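Local coordinates for protein putative fructosamine-3-kinase (PDB 3F7W) that is probably a small-molecule kinase of the fructosamine kinase family, expected to phosphorylate sugar-amine adducts, though its own substrate is not established, at residues Glu172-Ala177 with Asp280-Ala285; Asp222-Ala227 with Ala253-His258. All blocks are in the same frame, centred on the assembly; numbering follows the deposited sequence.

Contact 1 of 2, residues Glu172-Ala177 with Asp280-Ala285; sequences EKVLDA and DTARAA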
loop_
_atom_site.group_PDB
_atom_site.type_symbol
_atom_site.label_atom_id
_atom_site.label_comp_id
_atom_site.label_asym_id
_atom_site.label_seq_id
_atom_site.Cartn_x
_atom_site.Cartn_y
_atom_site.Cartn_z
ATOM N N GLU A 172 8.070 14.665 16.776
ATOM C CA GLU A 172 9.535 14.751 16.833
ATOM C C GLU A 172 10.125 14.037 18.058
ATOM O O GLU A 172 11.235 13.527 17.985
ATOM C CB GLU A 172 9.983 16.212 16.793
ATOM C CG GLU A 172 9.839 16.810 15.412
ATOM C CD GLU A 172 10.196 18.278 15.334
ATOM O OE1 GLU A 172 10.043 19.000 16.339
ATOM O OE2 GLU A 172 10.608 18.714 14.236
ATOM N N LYS A 173 9.383 14.009 19.170
ATOM C CA LYS A 173 9.758 13.201 20.344
ATOM C C LYS A 173 9.870 11.716 20.012
ATOM O O LYS A 173 10.809 11.040 20.451
ATOM C CB LYS A 173 8.749 13.379 21.484
ATOM C CG LYS A 173 8.940 14.637 22.260
ATOM C CD LYS A 173 7.953 14.762 23.417
ATOM C CE LYS A 173 8.405 15.852 24.391
ATOM N NZ LYS A 173 7.255 16.656 24.853
ATOM N N VAL A 174 8.926 11.201 19.219
ATOM C CA VAL A 174 8.973 9.815 18.823
ATOM C C VAL A 174 10.230 9.557 18.003
ATOM O O VAL A 174 10.933 8.576 18.241
ATOM C CB VAL A 174 7.718 9.408 18.002
ATOM C CG1 VAL A 174 7.829 7.947 17.534
ATOM C CG2 VAL A 174 6.449 9.622 18.833
ATOM N N LEU A 175 10.494 10.432 17.030
ATOM C CA LEU A 175 11.657 10.293 16.158
ATOM C C LEU A 175 12.962 10.320 16.967
ATOM O O LEU A 175 13.881 9.529 16.718
ATOM C CB LEU A 175 11.654 11.383 15.070
ATOM C CG LEU A 175 10.514 11.270 14.048
ATOM C CD1 LEU A 175 10.608 12.394 13.023
ATOM C CD2 LEU A 175 10.493 9.880 13.392
ATOM N N ASP A 176 13.015 11.189 17.963
ATOM C CA ASP A 176 14.202 11.295 18.811
ATOM C C ASP A 176 14.413 10.033 19.643
ATOM O O ASP A 176 15.546 9.762 20.055
ATOM C CB ASP A 176 14.105 12.517 19.727
ATOM C CG ASP A 176 14.260 13.837 18.978
ATOM O OD1 ASP A 176 14.638 13.841 17.779
ATOM O OD2 ASP A 176 14.001 14.890 19.605
ATOM N N ALA A 177 13.328 9.285 19.892
ATOM C CA ALA A 177 13.353 8.053 20.694
ATOM C C ALA A 177 13.377 6.802 19.818
ATOM O O ALA A 177 13.348 5.672 20.314
ATOM C CB ALA A 177 12.151 8.033 21.643
ATOM N N ASP A 280 -3.023 10.795 19.271
ATOM C CA ASP A 280 -3.204 9.707 20.229
ATOM C C ASP A 280 -2.196 8.584 19.962
ATOM O O ASP A 280 -1.669 7.972 20.892
ATOM C CB ASP A 280 -4.620 9.151 20.127
ATOM C CG ASP A 280 -5.687 10.112 20.667
ATOM O OD1 ASP A 280 -5.338 11.133 21.301
ATOM O OD2 ASP A 280 -6.884 9.842 20.425
ATOM N N THR A 281 -1.960 8.310 18.674
ATOM C CA THR A 281 -1.055 7.217 18.257
ATOM C C THR A 281 0.425 7.555 18.568
ATOM O O THR A 281 1.202 6.691 19.000
ATOM C CB THR A 281 -1.298 6.862 16.758
ATOM O OG1 THR A 281 -2.680 6.525 16.571
ATOM C CG2 THR A 281 -0.436 5.684 16.288
ATOM N N ALA A 282 0.803 8.814 18.339
ATOM C CA ALA A 282 2.118 9.323 18.703
ATOM C C ALA A 282 2.333 9.189 20.207
ATOM O O ALA A 282 3.358 8.681 20.650
ATOM C CB ALA A 282 2.261 10.787 18.274
ATOM N N ARG A 283 1.358 9.638 21.001
ATOM C CA ARG A 283 1.439 9.452 22.451
ATOM C C ARG A 283 1.616 7.989 22.857
ATOM O O ARG A 283 2.426 7.670 23.732
ATOM C CB ARG A 283 0.202 10.033 23.129
ATOM C CG ARG A 283 0.266 11.522 23.191
ATOM C CD ARG A 283 -1.024 12.138 23.624
ATOM N NE ARG A 283 -0.791 13.554 23.861
ATOM C CZ ARG A 283 -1.731 14.493 23.808
ATOM N NH1 ARG A 283 -3.001 14.182 23.545
ATOM N NH2 ARG A 283 -1.395 15.759 24.031
ATOM N N ALA A 284 0.849 7.117 22.211
ATOM C CA ALA A 284 0.916 5.684 22.468
ATOM C C ALA A 284 2.284 5.090 22.097
ATOM O O ALA A 284 2.847 4.295 22.853
ATOM C CB ALA A 284 -0.224 4.954 21.731
ATOM N N ALA A 285 2.804 5.461 20.929
ATOM C CA ALA A 285 4.150 5.064 20.524
ATOM C C ALA A 285 5.195 5.475 21.574
ATOM O O ALA A 285 6.100 4.704 21.920
ATOM C CB ALA A 285 4.501 5.670 19.158
#

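Contact 2 of 2, residues Asp222-Ala227 with Ala253-His258; sequences DLAMLA and ARIPLH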
loop_
_atom_site.group_PDB
_atom_site.type_symbol
_atom_site.label_atom_id
_atom_site.label_comp_id
_atom_site.label_asym_id
_atom_site.label_seq_id
_atom_site.Cartn_x
_atom_site.Cartn_y
_atom_site.Cartn_z
ATOM N N ASP A 222 2.732 -3.315 7.168
ATOM C CA ASP A 222 1.515 -3.815 6.494
ATOM C C ASP A 222 0.509 -4.342 7.514
ATOM O O ASP A 222 -0.685 -4.073 7.435
ATOM C CB ASP A 222 1.860 -4.927 5.479
ATOM C CG ASP A 222 2.322 -4.387 4.089
ATOM O OD1 ASP A 222 2.292 -3.164 3.814
ATOM O OD2 ASP A 222 2.728 -5.237 3.258
ATOM N N LEU A 223 1.004 -5.096 8.488
ATOM C CA LEU A 223 0.139 -5.649 9.530
ATOM C C LEU A 223 -0.449 -4.548 10.408
ATOM O O LEU A 223 -1.578 -4.662 10.873
ATOM C CB LEU A 223 0.897 -6.682 10.365
ATOM C CG LEU A 223 0.878 -8.127 9.828
ATOM C CD1 LEU A 223 1.037 -8.156 8.328
ATOM C CD2 LEU A 223 1.951 -8.953 10.505
ATOM N N ALA A 224 0.315 -3.483 10.630
ATOM C CA ALA A 224 -0.169 -2.352 11.420
ATOM C C ALA A 224 -1.251 -1.585 10.641
ATOM O O ALA A 224 -2.167 -1.050 11.239
ATOM C CB ALA A 224 0.974 -1.419 11.805
HETATM N N MSE A 225 -1.140 -1.548 9.317
HETATM C CA MSE A 225 -2.150 -0.891 8.488
HETATM C C MSE A 225 -3.442 -1.692 8.493
HETATM O O MSE A 225 -4.531 -1.111 8.512
HETATM C CB MSE A 225 -1.652 -0.666 7.051
HETATM C CG MSE A 225 -2.566 0.122 6.185
HETATM SE SE MSE A 225 -2.734 1.956 6.898
HETATM C CE MSE A 225 -3.275 2.959 5.261
ATOM N N LEU A 226 -3.330 -3.019 8.459
ATOM C CA LEU A 226 -4.525 -3.879 8.606
ATOM C C LEU A 226 -5.240 -3.581 9.929
ATOM O O LEU A 226 -6.467 -3.482 9.989
ATOM C CB LEU A 226 -4.159 -5.360 8.501
ATOM C CG LEU A 226 -3.733 -5.835 7.107
ATOM C CD1 LEU A 226 -3.208 -7.288 7.227
ATOM C CD2 LEU A 226 -4.916 -5.696 6.100
ATOM N N ALA A 227 -4.457 -3.383 10.984
ATOM C CA ALA A 227 -4.987 -3.095 12.282
ATOM C C ALA A 227 -5.583 -1.681 12.354
ATOM O O ALA A 227 -6.617 -1.500 12.962
ATOM C CB ALA A 227 -3.884 -3.302 13.376
ATOM N N ALA A 253 3.133 -4.059 20.821
ATOM C CA ALA A 253 3.436 -2.748 21.399
ATOM C C ALA A 253 3.935 -1.737 20.361
ATOM O O ALA A 253 3.768 -0.520 20.542
ATOM C CB ALA A 253 4.477 -2.886 22.529
ATOM N N ARG A 254 4.569 -2.242 19.299
ATOM C CA ARG A 254 5.068 -1.392 18.208
ATOM C C ARG A 254 4.038 -1.013 17.126
ATOM O O ARG A 254 4.354 -0.251 16.222
ATOM C CB ARG A 254 6.271 -2.057 17.534
ATOM C CG ARG A 254 7.499 -2.160 18.418
ATOM C CD ARG A 254 8.724 -2.641 17.627
ATOM N NE ARG A 254 8.522 -3.982 17.067
ATOM C CZ ARG A 254 8.792 -5.120 17.700
ATOM N NH1 ARG A 254 9.295 -5.121 18.938
ATOM N NH2 ARG A 254 8.555 -6.273 17.101
ATOM N N ILE A 255 2.817 -1.524 17.224
ATOM C CA ILE A 255 1.787 -1.195 16.232
ATOM C C ILE A 255 1.586 0.316 16.039
ATOM O O ILE A 255 1.613 0.777 14.909
ATOM C CB ILE A 255 0.463 -1.955 16.472
ATOM C CG1 ILE A 255 0.688 -3.472 16.232
ATOM C CG2 ILE A 255 -0.660 -1.388 15.561
ATOM C CD1 ILE A 255 -0.468 -4.335 16.606
ATOM N N PRO A 256 1.382 1.104 17.113
ATOM C CA PRO A 256 1.271 2.562 16.873
ATOM C C PRO A 256 2.435 3.223 16.104
ATOM O O PRO A 256 2.197 4.103 15.243
ATOM C CB PRO A 256 1.164 3.152 18.292
ATOM C CG PRO A 256 0.668 2.040 19.136
ATOM C CD PRO A 256 1.162 0.757 18.525
ATOM N N LEU A 257 3.668 2.833 16.425
ATOM C CA LEU A 257 4.856 3.374 15.760
ATOM C C LEU A 257 4.702 3.252 14.267
ATOM O O LEU A 257 4.906 4.215 13.524
ATOM C CB LEU A 257 6.120 2.637 16.222
ATOM C CG LEU A 257 7.440 3.009 15.537
ATOM C CD1 LEU A 257 7.819 4.440 15.820
ATOM C CD2 LEU A 257 8.546 2.028 15.970
ATOM N N HIS A 258 4.311 2.056 13.834
ATOM C CA HIS A 258 4.155 1.758 12.409
ATOM C C HIS A 258 2.935 2.374 11.733
ATOM O O HIS A 258 2.843 2.342 10.501
ATOM C CB HIS A 258 4.159 0.254 12.181
ATOM C CG HIS A 258 5.497 -0.367 12.409
ATOM N ND1 HIS A 258 6.543 -0.203 11.532
ATOM C CD2 HIS A 258 5.970 -1.127 13.425
ATOM C CE1 HIS A 258 7.604 -0.835 11.993
ATOM N NE2 HIS A 258 7.286 -1.401 13.143
#

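Contact 1 of 2, residues Glu172-Ala177 with Asp280-Ala285
Ala282 and Ala285, one turn apart on helix 275-286, both meet Val174 of helix 165-176, the side chain that carries the contact between 172-177 and 280-285. Both helices belong to the helical C-terminal lobe of a protein-kinase-like fold, and here they meet through small apolar groups over a modest 96 Å². Early in 280-285, Thr281 turns to helix 251-270, resting on Leu260 and Leu263, while its OG1 is hydrogen-bonded to the backbone O of Thr277. Ala282, which also touches Leu170, comes next; its CA and that of Val174 are the closest CA pair, 6.9 Å apart. Its methyl touches only glancingly, CB lying 4.4 Å from Val174 CG2; the same CG2 comes nearer to the backbone, 3.7 Å from Ala282 O. Arg283 then sends its CB away from Val174, though its side chain still leans on Leu170, a turn earlier on helix 165-176. At Ala285 the methyl points back toward Val174. The valine can serve both alanines because its methyls diverge: CG2 lies beside the backbone N, whereas CG1 is anti to that N (chi1 177°). This second branch reaches the later turn, where Val174 CG1 stops 4.3 Å from Ala285 CB.

Contact 2 of 2, residues Asp222-Ala227 with Ala253-His258
Ala224 of helix 219-229 sets its methyl against helix 251-270, with CB 3.6 Å from His258 CB and 3.9 Å from the backbone Ile255 O. This is the tight, buried half of the contact. With this small side chain at the interface, the local axes pass 8.7 Å apart and cross at -90°. His258 meets the alanine through CB alone; with CG anti to its carbonyl carbon (chi1 -70°), the imidazole lies among the rings of His218 and Trp141. Just beyond, Gln259 NE2 hydrogen-bonds to Ala224 O. In the protein-kinase-like fold, helix 219-229 sits beneath the loop that probably corresponds to the catalytic loop: Asp222, facing away from 253-258, accepts hydrogen bonds from the backbone N atoms of His192 and Gly193, consistent with the conserved aspartate that performs this task in protein kinases. Toward Ala227 the packing slackens and both partners become partly exposed. Ile255 CG2, anti to the backbone N, is 4.1 Å from Ala224 CB and 4.3 Å from Ala227 CB, bridging the two methyls, and Arg238 of helix 234-244 touches both Ala227 and Ile255. Helix 251-270 is itself kinked here, since Pro256 has no N-H to give and Leu257 N makes no bond to the preceding turn.

Helix 251-270 joins the two contacts, whose centres lie 14 Å apart: Ile255 and His258 face contact 2, while Pro256 and Leu257 between them reach contact 1. Leu257 CD1 lies 3.9 Å from Val174 CG1, and Pro256 O is close to Thr281 CG2 at 3.2 Å. The Pro256 ring also packs on helix 275-286 near its C-terminal end, with Pro256 CB 3.9 Å from Ala285 N. Along the chain, contact 2 is nested inside the span closed by contact 1. Contact 2 is the more central, about 13 Å from the chain centre against 23 Å, and through Asp222 it borders the His192-Gly193-Asp194 segment, which resembles the catalytic-loop motif of related kinases; contact 1 lies farther out, between helices 165-176 and 275-286.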